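PDB 2P0O: hypothetical protein DUF871 from Enterococcus faecalis, which is of unknown function but is probably a 6-phospho-N-acetylmuramidase acting on phosphorylated cell-wall sugars, with a TIM-barrel N-terminal domain. Local coordinates for residues Val9-Ile20 against Tyr48-Ile58; Leu118-Val128 against Lys163-Leu172. All coordinates share one frame; numbering follows the deposited sequence.

Contact 1. Residues Val9-Ile20 against Tyr48-Ile58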
loop_
_atom_site.group_PDB
_atom_site.type_symbol
_atom_site.label_atom_id
_atom_site.label_comp_id
_atom_site.label_asym_id
_atom_site.label_seq_id
_atom_site.Cartn_x
_atom_site.Cartn_y
_atom_site.Cartn_z
ATOM N N VAL A 9 -3.458 -13.254 3.347
ATOM C CA VAL A 9 -2.926 -14.541 3.749
ATOM C C VAL A 9 -3.651 -15.591 2.933
ATOM O O VAL A 9 -4.837 -15.453 2.672
ATOM C CB VAL A 9 -3.097 -14.771 5.257
ATOM C CG1 VAL A 9 -2.739 -16.202 5.625
ATOM C CG2 VAL A 9 -2.220 -13.790 6.034
ATOM N N PHE A 10 -2.916 -16.600 2.484
ATOM C CA PHE A 10 -3.451 -17.646 1.597
ATOM C C PHE A 10 -3.506 -18.965 2.354
ATOM O O PHE A 10 -2.473 -19.550 2.699
ATOM C CB PHE A 10 -2.611 -17.732 0.320
ATOM C CG PHE A 10 -2.729 -16.497 -0.539
ATOM C CD1 PHE A 10 -1.967 -15.357 -0.263
ATOM C CD2 PHE A 10 -3.670 -16.442 -1.570
ATOM C CE1 PHE A 10 -2.118 -14.186 -1.041
ATOM C CE2 PHE A 10 -3.818 -15.287 -2.354
ATOM C CZ PHE A 10 -3.049 -14.176 -2.108
ATOM N N LEU A 11 -4.729 -19.398 2.656
ATOM C CA LEU A 11 -4.927 -20.586 3.479
ATOM C C LEU A 11 -5.046 -21.871 2.669
ATOM O O LEU A 11 -5.409 -22.910 3.221
ATOM C CB LEU A 11 -6.146 -20.422 4.393
ATOM C CG LEU A 11 -6.049 -19.267 5.391
ATOM C CD1 LEU A 11 -7.272 -19.267 6.294
ATOM C CD2 LEU A 11 -4.767 -19.398 6.204
ATOM N N GLY A 12 -4.743 -21.785 1.372
ATOM C CA GLY A 12 -4.667 -22.942 0.481
ATOM C C GLY A 12 -3.411 -23.742 0.768
ATOM O O GLY A 12 -3.171 -24.809 0.192
ATOM N N GLU A 13 -2.609 -23.225 1.685
ATOM C CA GLU A 13 -1.385 -23.889 2.121
ATOM C C GLU A 13 -1.298 -23.816 3.662
ATOM O O GLU A 13 -1.970 -22.989 4.293
ATOM C CB GLU A 13 -0.179 -23.219 1.425
ATOM C CG GLU A 13 -0.011 -23.579 -0.104
ATOM C CD GLU A 13 -0.471 -22.471 -1.100
ATOM O OE1 GLU A 13 -0.474 -21.255 -0.750
ATOM O OE2 GLU A 13 -0.809 -22.835 -2.262
ATOM N N GLU A 14 -0.501 -24.684 4.275
ATOM C CA GLU A 14 -0.343 -24.658 5.741
ATOM C C GLU A 14 0.394 -23.382 6.164
ATOM O O GLU A 14 1.319 -22.939 5.460
ATOM C CB GLU A 14 0.363 -25.922 6.248
ATOM C CG GLU A 14 0.532 -26.014 7.779
ATOM C CD GLU A 14 -0.791 -25.924 8.551
ATOM O OE1 GLU A 14 -1.478 -26.976 8.698
ATOM O OE2 GLU A 14 -1.126 -24.800 9.023
ATOM N N ILE A 15 -0.054 -22.771 7.268
ATOM C CA ILE A 15 0.524 -21.506 7.744
ATOM C C ILE A 15 1.954 -21.727 8.234
ATOM O O ILE A 15 2.154 -22.267 9.311
ATOM C CB ILE A 15 -0.323 -20.827 8.861
ATOM C CG1 ILE A 15 -1.805 -20.751 8.469
ATOM C CG2 ILE A 15 0.207 -19.414 9.144
ATOM C CD1 ILE A 15 -2.711 -20.143 9.549
ATOM N N THR A 16 2.929 -21.319 7.417
ATOM C CA THR A 16 4.355 -21.473 7.726
ATOM C C THR A 16 4.787 -20.545 8.849
ATOM O O THR A 16 4.031 -19.619 9.223
ATOM C CB THR A 16 5.240 -21.165 6.511
ATOM O OG1 THR A 16 5.024 -19.812 6.104
ATOM C CG2 THR A 16 4.929 -22.097 5.345
ATOM N N ASN A 17 6.025 -20.768 9.371
ATOM C CA ASN A 17 6.564 -19.858 10.381
ATOM C C ASN A 17 6.921 -18.510 9.756
ATOM O O ASN A 17 6.703 -17.447 10.375
ATOM C CB ASN A 17 7.740 -20.519 11.087
ATOM C CG ASN A 17 7.305 -21.786 11.835
ATOM O OD1 ASN A 17 6.126 -21.935 12.178
ATOM N ND2 ASN A 17 8.252 -22.696 12.093
ATOM N N ASP A 18 7.409 -18.562 8.506
ATOM C CA ASP A 18 7.624 -17.362 7.731
ATOM C C ASP A 18 6.364 -16.509 7.662
ATOM O O ASP A 18 6.426 -15.330 7.914
ATOM C CB ASP A 18 8.204 -17.676 6.342
ATOM C CG ASP A 18 9.604 -18.312 6.441
ATOM O OD1 ASP A 18 10.264 -18.156 7.498
ATOM O OD2 ASP A 18 10.037 -18.988 5.483
ATOM N N THR A 19 5.218 -17.129 7.422
ATOM C CA THR A 19 3.959 -16.403 7.377
ATOM C C THR A 19 3.589 -15.728 8.702
ATOM O O THR A 19 3.192 -14.553 8.715
ATOM C CB THR A 19 2.835 -17.306 6.841
ATOM O OG1 THR A 19 3.181 -17.690 5.504
ATOM C CG2 THR A 19 1.485 -16.578 6.836
ATOM N N ILE A 20 3.731 -16.462 9.797
ATOM C CA ILE A 20 3.527 -15.929 11.148
ATOM C C ILE A 20 4.512 -14.774 11.454
ATOM O O ILE A 20 4.091 -13.682 11.858
ATOM C CB ILE A 20 3.555 -17.077 12.202
ATOM C CG1 ILE A 20 2.365 -18.013 11.960
ATOM C CG2 ILE A 20 3.555 -16.542 13.636
ATOM C CD1 ILE A 20 2.475 -19.359 12.645
ATOM N N TYR A 48 -9.286 -26.995 6.313
ATOM C CA TYR A 48 -9.207 -25.556 6.304
ATOM C C TYR A 48 -9.779 -24.941 7.571
ATOM O O TYR A 48 -9.357 -23.847 7.973
ATOM C CB TYR A 48 -9.923 -25.012 5.072
ATOM C CG TYR A 48 -9.238 -25.377 3.774
ATOM C CD1 TYR A 48 -9.459 -26.614 3.158
ATOM C CD2 TYR A 48 -8.368 -24.481 3.160
ATOM C CE1 TYR A 48 -8.828 -26.942 1.961
ATOM C CE2 TYR A 48 -7.740 -24.795 1.969
ATOM C CZ TYR A 48 -7.966 -26.021 1.376
ATOM O OH TYR A 48 -7.318 -26.304 0.194
ATOM N N ARG A 49 -10.735 -25.638 8.193
ATOM C CA ARG A 49 -11.368 -25.159 9.433
ATOM C C ARG A 49 -10.331 -24.956 10.537
ATOM O O ARG A 49 -10.427 -23.954 11.285
ATOM C CB ARG A 49 -12.481 -26.111 9.912
ATOM C CG ARG A 49 -13.541 -25.410 10.792
ATOM C CD ARG A 49 -14.417 -26.420 11.531
ATOM N NE ARG A 49 -15.635 -25.816 12.085
ATOM C CZ ARG A 49 -15.727 -25.246 13.287
ATOM N NH1 ARG A 49 -16.888 -24.735 13.682
ATOM N NH2 ARG A 49 -14.670 -25.182 14.097
ATOM N N GLN A 50 -9.337 -25.900 10.626
ATOM C CA GLN A 50 -8.271 -25.758 11.613
ATOM C C GLN A 50 -7.276 -24.667 11.227
ATOM O O GLN A 50 -6.751 -23.966 12.088
ATOM C CB GLN A 50 -7.521 -27.038 11.921
ATOM C CG GLN A 50 -6.944 -27.019 13.343
ATOM C CD GLN A 50 -5.461 -27.467 13.459
ATOM O OE1 GLN A 50 -5.152 -28.536 14.078
ATOM N NE2 GLN A 50 -4.527 -26.643 12.880
ATOM N N ARG A 51 -7.047 -24.506 9.917
ATOM C CA ARG A 51 -6.235 -23.396 9.392
ATOM C C ARG A 51 -6.811 -22.023 9.781
ATOM O O ARG A 51 -6.088 -21.106 10.158
ATOM C CB ARG A 51 -6.077 -23.507 7.868
ATOM C CG ARG A 51 -4.967 -24.474 7.455
ATOM C CD ARG A 51 -4.854 -24.643 5.964
ATOM N NE ARG A 51 -4.213 -25.919 5.658
ATOM C CZ ARG A 51 -3.951 -26.378 4.434
ATOM N NH1 ARG A 51 -4.262 -25.674 3.352
ATOM N NH2 ARG A 51 -3.366 -27.559 4.295
ATOM N N LEU A 52 -8.127 -21.883 9.674
ATOM C CA LEU A 52 -8.820 -20.646 10.031
ATOM C C LEU A 52 -8.793 -20.427 11.520
ATOM O O LEU A 52 -8.657 -19.288 11.944
ATOM C CB LEU A 52 -10.262 -20.664 9.523
ATOM C CG LEU A 52 -11.061 -19.337 9.271
ATOM C CD1 LEU A 52 -10.382 -18.398 8.258
ATOM C CD2 LEU A 52 -12.486 -19.644 8.806
ATOM N N THR A 53 -8.909 -21.540 12.331
ATOM C CA THR A 53 -8.791 -21.471 13.766
ATOM C C THR A 53 -7.383 -21.019 14.155
ATOM O O THR A 53 -7.226 -20.250 15.101
ATOM C CB THR A 53 -9.202 -22.814 14.492
ATOM O OG1 THR A 53 -10.512 -23.217 13.998
ATOM C CG2 THR A 53 -9.248 -22.612 16.038
ATOM N N ASP A 54 -6.352 -21.492 13.441
ATOM C CA ASP A 54 -4.906 -21.038 13.682
ATOM C C ASP A 54 -4.725 -19.547 13.336
ATOM O O ASP A 54 -4.040 -18.807 14.073
ATOM C CB ASP A 54 -3.907 -21.833 12.831
ATOM C CG ASP A 54 -3.904 -23.315 13.138
ATOM O OD1 ASP A 54 -4.001 -23.717 14.348
ATOM O OD2 ASP A 54 -3.793 -24.096 12.144
ATOM N N LEU A 55 -5.316 -19.112 12.223
ATOM C CA LEU A 55 -5.129 -17.717 11.773
ATOM C C LEU A 55 -5.840 -16.704 12.698
ATOM O O LEU A 55 -5.253 -15.687 13.100
ATOM C CB LEU A 55 -5.562 -17.517 10.296
ATOM C CG LEU A 55 -5.550 -16.053 9.789
ATOM C CD1 LEU A 55 -4.151 -15.490 9.809
ATOM C CD2 LEU A 55 -6.177 -15.852 8.397
ATOM N N GLY A 56 -7.114 -16.991 13.024
ATOM C CA GLY A 56 -7.866 -16.199 14.006
ATOM C C GLY A 56 -7.125 -16.038 15.320
ATOM O O GLY A 56 -7.205 -14.964 15.957
ATOM N N ALA A 57 -6.382 -17.084 15.714
ATOM C CA ALA A 57 -5.609 -17.034 16.954
ATOM C C ALA A 57 -4.490 -16.011 16.819
ATOM O O ALA A 57 -4.302 -15.156 17.691
ATOM C CB ALA A 57 -5.061 -18.413 17.329
ATOM N N ILE A 58 -3.774 -16.077 15.702
ATOM C CA ILE A 58 -2.750 -15.087 15.413
ATOM C C ILE A 58 -3.359 -13.668 15.417
ATOM O O ILE A 58 -2.852 -12.779 16.096
ATOM C CB ILE A 58 -2.024 -15.406 14.085
ATOM C CG1 ILE A 58 -1.510 -16.844 14.112
ATOM C CG2 ILE A 58 -0.855 -14.453 13.859
ATOM C CD1 ILE A 58 -1.230 -17.395 12.726
#
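Leu11 and Arg51 bring the two backbones closest near the start of helix 48-62, their CA atoms 6.7 Å apart, and Ile20 and Ile58 come together again about two helix turns further on. In this TIM barrel, residues 9-20 are the loop that follows the first barrel strand and the first turn of helix 17-28, and they lie along the helix that follows the second strand. Arg51, its chain extended from CG to NE, reaches across to the loop: NH1 donates to Leu11 O at 3.0 Å, nearly straight at 167°. The oxygen sits in the guanidinium plane, whereas the donor stands above the carbonyl plane. One face of the guanidinium is covered by the peptide joining Glu13 to Glu14, and Glu14 N lies over its centre. Glu14 turns its carboxylate back, OE2 taking the N-H of Ile15; its OE1 stays 4.2 Å from Arg51 NE, beyond a salt bridge, and its OE2 is as far from Asp54 OD2, a like charge that Arg51 may partly offset. Leu11 CD1 meets Leu52 CD1 at 3.8 Å, the two side chains about perpendicular, while Ile15 CD1 rests on the helix backbone, 3.6 Å from Arg51 O. With CG1 anti to its carbonyl carbon (chi1 -53°), Ile58 sets CD1 3.7 Å from Ile20 CG1.

Contact 2. Residues Leu118-Val128 against Lys163-Leu172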
loop_
_atom_site.group_PDB
_atom_site.type_symbol
_atom_site.label_atom_id
_atom_site.label_comp_id
_atom_site.label_asym_id
_atom_site.label_seq_id
_atom_site.Cartn_x
_atom_site.Cartn_y
_atom_site.Cartn_z
ATOM N N LEU A 118 -18.578 -6.284 0.425
ATOM C CA LEU A 118 -19.258 -6.218 -0.868
ATOM C C LEU A 118 -18.212 -6.196 -1.993
ATOM O O LEU A 118 -17.017 -5.962 -1.757
ATOM C CB LEU A 118 -20.138 -4.979 -0.960
ATOM C CG LEU A 118 -21.054 -4.700 0.230
ATOM C CD1 LEU A 118 -21.678 -3.327 0.056
ATOM C CD2 LEU A 118 -22.130 -5.787 0.320
ATOM N N ASN A 119 -18.680 -6.456 -3.200
ATOM C CA ASN A 119 -17.832 -6.419 -4.359
ATOM C C ASN A 119 -17.995 -5.028 -4.991
ATOM O O ASN A 119 -19.045 -4.700 -5.512
ATOM C CB ASN A 119 -18.214 -7.566 -5.300
ATOM C CG ASN A 119 -17.339 -7.615 -6.556
ATOM O OD1 ASN A 119 -16.752 -6.609 -6.967
ATOM N ND2 ASN A 119 -17.237 -8.792 -7.152
ATOM N N ALA A 120 -16.962 -4.200 -4.893
ATOM C CA ALA A 120 -17.014 -2.805 -5.365
ATOM C C ALA A 120 -17.496 -2.656 -6.810
ATOM O O ALA A 120 -18.261 -1.737 -7.114
ATOM C CB ALA A 120 -15.671 -2.117 -5.158
ATOM N N SER A 121 -17.118 -3.601 -7.674
ATOM C CA SER A 121 -17.427 -3.562 -9.101
ATOM C C SER A 121 -18.828 -4.022 -9.487
ATOM O O SER A 121 -19.323 -3.629 -10.540
ATOM C CB SER A 121 -16.433 -4.429 -9.870
ATOM O OG SER A 121 -15.116 -4.104 -9.462
ATOM N N THR A 122 -19.461 -4.874 -8.689
ATOM C CA THR A 122 -20.761 -5.424 -9.086
ATOM C C THR A 122 -21.922 -4.886 -8.267
ATOM O O THR A 122 -23.080 -5.076 -8.655
ATOM C CB THR A 122 -20.826 -6.961 -8.943
ATOM O OG1 THR A 122 -20.766 -7.319 -7.544
ATOM C CG2 THR A 122 -19.702 -7.650 -9.745
ATOM N N ILE A 123 -21.627 -4.267 -7.122
ATOM C CA ILE A 123 -22.712 -3.786 -6.280
ATOM C C ILE A 123 -23.528 -2.773 -7.081
ATOM O O ILE A 123 -22.974 -1.853 -7.686
ATOM C CB ILE A 123 -22.242 -3.242 -4.879
ATOM C CG1 ILE A 123 -23.436 -2.995 -3.944
ATOM C CG2 ILE A 123 -21.461 -1.953 -4.999
ATOM C CD1 ILE A 123 -24.079 -4.240 -3.342
ATOM N N THR A 124 -24.837 -2.992 -7.119
ATOM C CA THR A 124 -25.761 -2.115 -7.842
ATOM C C THR A 124 -26.468 -1.165 -6.886
ATOM O O THR A 124 -26.567 -1.439 -5.686
ATOM C CB THR A 124 -26.852 -2.919 -8.602
ATOM O OG1 THR A 124 -27.748 -3.504 -7.653
ATOM C CG2 THR A 124 -26.240 -4.014 -9.493
ATOM N N LEU A 125 -26.993 -0.068 -7.433
ATOM C CA LEU A 125 -27.814 0.875 -6.665
ATOM C C LEU A 125 -29.052 0.210 -6.046
ATOM O O LEU A 125 -29.562 0.665 -5.010
ATOM C CB LEU A 125 -28.220 2.064 -7.536
ATOM C CG LEU A 125 -28.442 3.425 -6.847
ATOM C CD1 LEU A 125 -28.041 4.570 -7.790
ATOM C CD2 LEU A 125 -29.881 3.633 -6.321
ATOM N N GLU A 126 -29.507 -0.873 -6.677
ATOM C CA GLU A 126 -30.683 -1.635 -6.238
ATOM C C GLU A 126 -30.382 -2.448 -4.991
ATOM O O GLU A 126 -31.147 -2.433 -4.028
ATOM C CB GLU A 126 -31.151 -2.591 -7.343
ATOM C CG GLU A 126 -31.843 -1.924 -8.520
ATOM C CD GLU A 126 -30.885 -1.139 -9.422
ATOM O OE1 GLU A 126 -29.739 -1.601 -9.665
ATOM O OE2 GLU A 126 -31.299 -0.049 -9.890
ATOM N N GLU A 127 -29.267 -3.170 -5.036
ATOM C CA GLU A 127 -28.796 -3.976 -3.914
ATOM C C GLU A 127 -28.504 -3.094 -2.697
ATOM O O GLU A 127 -28.843 -3.456 -1.577
ATOM C CB GLU A 127 -27.552 -4.775 -4.319
ATOM C CG GLU A 127 -27.814 -5.798 -5.412
ATOM C CD GLU A 127 -26.547 -6.415 -6.012
ATOM O OE1 GLU A 127 -25.530 -5.715 -6.241
ATOM O OE2 GLU A 127 -26.585 -7.632 -6.274
ATOM N N VAL A 128 -27.896 -1.933 -2.940
ATOM C CA VAL A 128 -27.626 -0.942 -1.903
ATOM C C VAL A 128 -28.940 -0.410 -1.323
ATOM O O VAL A 128 -29.041 -0.190 -0.124
ATOM C CB VAL A 128 -26.751 0.232 -2.424
ATOM C CG1 VAL A 128 -26.423 1.205 -1.307
ATOM C CG2 VAL A 128 -25.466 -0.274 -3.009
ATOM N N LYS A 163 -16.050 5.146 -9.477
ATOM C CA LYS A 163 -16.720 4.137 -8.673
ATOM C C LYS A 163 -16.658 4.496 -7.193
ATOM O O LYS A 163 -17.668 4.469 -6.501
ATOM C CB LYS A 163 -16.086 2.763 -8.942
ATOM C CG LYS A 163 -16.755 1.557 -8.280
ATOM C CD LYS A 163 -18.208 1.363 -8.697
ATOM C CE LYS A 163 -18.345 0.683 -10.034
ATOM N NZ LYS A 163 -19.786 0.659 -10.383
ATOM N N ASN A 164 -15.470 4.853 -6.722
ATOM C CA ASN A 164 -15.254 5.127 -5.317
ATOM C C ASN A 164 -16.080 6.316 -4.802
ATOM O O ASN A 164 -16.631 6.262 -3.695
ATOM C CB ASN A 164 -13.756 5.305 -5.017
ATOM C CG ASN A 164 -12.946 4.039 -5.286
ATOM O OD1 ASN A 164 -13.495 2.930 -5.400
ATOM N ND2 ASN A 164 -11.635 4.202 -5.402
ATOM N N ARG A 165 -16.159 7.375 -5.603
ATOM C CA ARG A 165 -16.944 8.556 -5.238
ATOM C C ARG A 165 -18.400 8.187 -5.028
ATOM O O ARG A 165 -19.006 8.565 -4.035
ATOM C CB ARG A 165 -16.823 9.627 -6.313
ATOM C CG ARG A 165 -16.092 10.874 -5.846
ATOM C CD ARG A 165 -16.039 12.028 -6.897
ATOM N NE ARG A 165 -17.208 12.088 -7.778
ATOM C CZ ARG A 165 -18.309 12.804 -7.541
ATOM N NH1 ARG A 165 -18.423 13.534 -6.434
ATOM N NH2 ARG A 165 -19.302 12.781 -8.420
ATOM N N TRP A 166 -18.934 7.430 -5.982
ATOM C CA TRP A 166 -20.275 6.855 -5.919
ATOM C C TRP A 166 -20.434 6.014 -4.660
ATOM O O TRP A 166 -21.339 6.263 -3.859
ATOM C CB TRP A 166 -20.515 6.009 -7.169
ATOM C CG TRP A 166 -21.842 5.307 -7.242
ATOM C CD1 TRP A 166 -23.077 5.888 -7.435
ATOM C CD2 TRP A 166 -22.074 3.889 -7.182
ATOM N NE1 TRP A 166 -24.057 4.916 -7.484
ATOM C CE2 TRP A 166 -23.470 3.684 -7.333
ATOM C CE3 TRP A 166 -21.244 2.774 -7.013
ATOM C CZ2 TRP A 166 -24.046 2.408 -7.310
ATOM C CZ3 TRP A 166 -21.814 1.512 -6.998
ATOM C CH2 TRP A 166 -23.199 1.337 -7.139
ATOM N N LEU A 167 -19.542 5.039 -4.479
ATOM C CA LEU A 167 -19.570 4.181 -3.289
ATOM C C LEU A 167 -19.620 5.001 -2.010
ATOM O O LEU A 167 -20.466 4.757 -1.156
ATOM C CB LEU A 167 -18.400 3.173 -3.268
ATOM C CG LEU A 167 -18.381 2.101 -4.364
ATOM C CD1 LEU A 167 -17.014 1.422 -4.511
ATOM C CD2 LEU A 167 -19.479 1.058 -4.200
ATOM N N LYS A 168 -18.736 5.987 -1.886
ATOM C CA LYS A 168 -18.678 6.805 -0.675
ATOM C C LYS A 168 -19.933 7.670 -0.514
ATOM O O LYS A 168 -20.381 7.934 0.608
ATOM C CB LYS A 168 -17.426 7.693 -0.659
ATOM C CG LYS A 168 -16.074 6.943 -0.697
ATOM C CD LYS A 168 -15.727 6.275 0.620
ATOM C CE LYS A 168 -15.277 7.291 1.656
ATOM N NZ LYS A 168 -15.460 6.771 3.035
ATOM N N GLU A 169 -20.482 8.113 -1.648
ATOM C CA GLU A 169 -21.703 8.914 -1.684
ATOM C C GLU A 169 -22.864 8.086 -1.168
ATOM O O GLU A 169 -23.809 8.630 -0.612
ATOM C CB GLU A 169 -21.994 9.347 -3.119
ATOM C CG GLU A 169 -22.294 10.828 -3.292
ATOM C CD GLU A 169 -21.395 11.464 -4.359
ATOM O OE1 GLU A 169 -21.469 11.046 -5.547
ATOM O OE2 GLU A 169 -20.604 12.372 -3.995
ATOM N N LEU A 170 -22.772 6.768 -1.363
ATOM C CA LEU A 170 -23.767 5.811 -0.874
ATOM C C LEU A 170 -23.531 5.377 0.574
ATOM O O LEU A 170 -24.233 4.497 1.063
ATOM C CB LEU A 170 -23.829 4.567 -1.775
ATOM C CG LEU A 170 -24.300 4.664 -3.234
ATOM C CD1 LEU A 170 -24.249 3.294 -3.885
ATOM C CD2 LEU A 170 -25.704 5.260 -3.363
ATOM N N GLY A 171 -22.544 5.977 1.243
ATOM C CA GLY A 171 -22.238 5.669 2.649
ATOM C C GLY A 171 -21.265 4.527 2.945
ATOM O O GLY A 171 -21.033 4.201 4.109
ATOM N N LEU A 172 -20.668 3.934 1.913
ATOM C CA LEU A 172 -19.834 2.728 2.072
ATOM C C LEU A 172 -18.345 3.011 2.297
ATOM O O LEU A 172 -17.872 4.103 1.993
ATOM C CB LEU A 172 -20.019 1.821 0.855
ATOM C CG LEU A 172 -21.478 1.558 0.461
ATOM C CD1 LEU A 172 -21.563 0.949 -0.925
ATOM C CD2 LEU A 172 -22.146 0.654 1.483
HETATM O O HOH W 1 -20.471 -1.223 -8.556
#
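The loop that leaves the fifth barrel strand and the start of helix 125-133 pack against the C-terminal half of helix 157-169 and the turn after it, with Trp166 wedged between them. Its six-membered ring presents an edge to the loop backbone: CH2 comes to 3.2 Å from Ile123 O, and Leu125 N lies near the ring plane beside CZ2. With CG anti to the backbone N (chi1 178°), the indole is carried out toward the loop, where Leu125 CD1 approaches NE1. One face of the indole receives Leu170 CD1, and this same methyl touches Val128, 3.9 Å from CG2. Across this joint between neighbouring outer helices of the TIM barrel, no direct hydrogen bond forms; a water bridges the two segments instead. It donates to Ala120 O and to Ile123 O and accepts from Lys163 NZ, each at 2.7 Å, while the lysine chain, bent at chi2 and chi3, curls past Ala120 O. Deeper in, Leu167 spreads its two methyls, CD1 onto Ala120 CB and CD2 onto Ile123 CG2 at 3.7 Å. Thr124 and Glu127 form a capping box at the start of helix 125-133: Thr124 OG1 accepts from Glu127 N, and Glu127 OE1 accepts in return from Thr124 N at 2.9 Å.

Overall arrangement
Contacts 1 and 2 belong to the same eight-stranded parallel barrel but to separate sectors of its outer layer: contact 1 joins the connections that follow the first and second strands, contact 2 those that follow the fifth and sixth. Their centres are 31 Å apart and their nearest atoms about 16 Å, without touching, and along the chain contact 1 is complete before contact 2 begins. Both join consecutive beta-alpha units, contact 1 with a direct polar bond and contact 2 through a water. The sodium ion, bound by Met211, Asp213 and Val216, lies about 13 Å from the side chain of Leu167 in contact 2, and its ligands belong to neither contact.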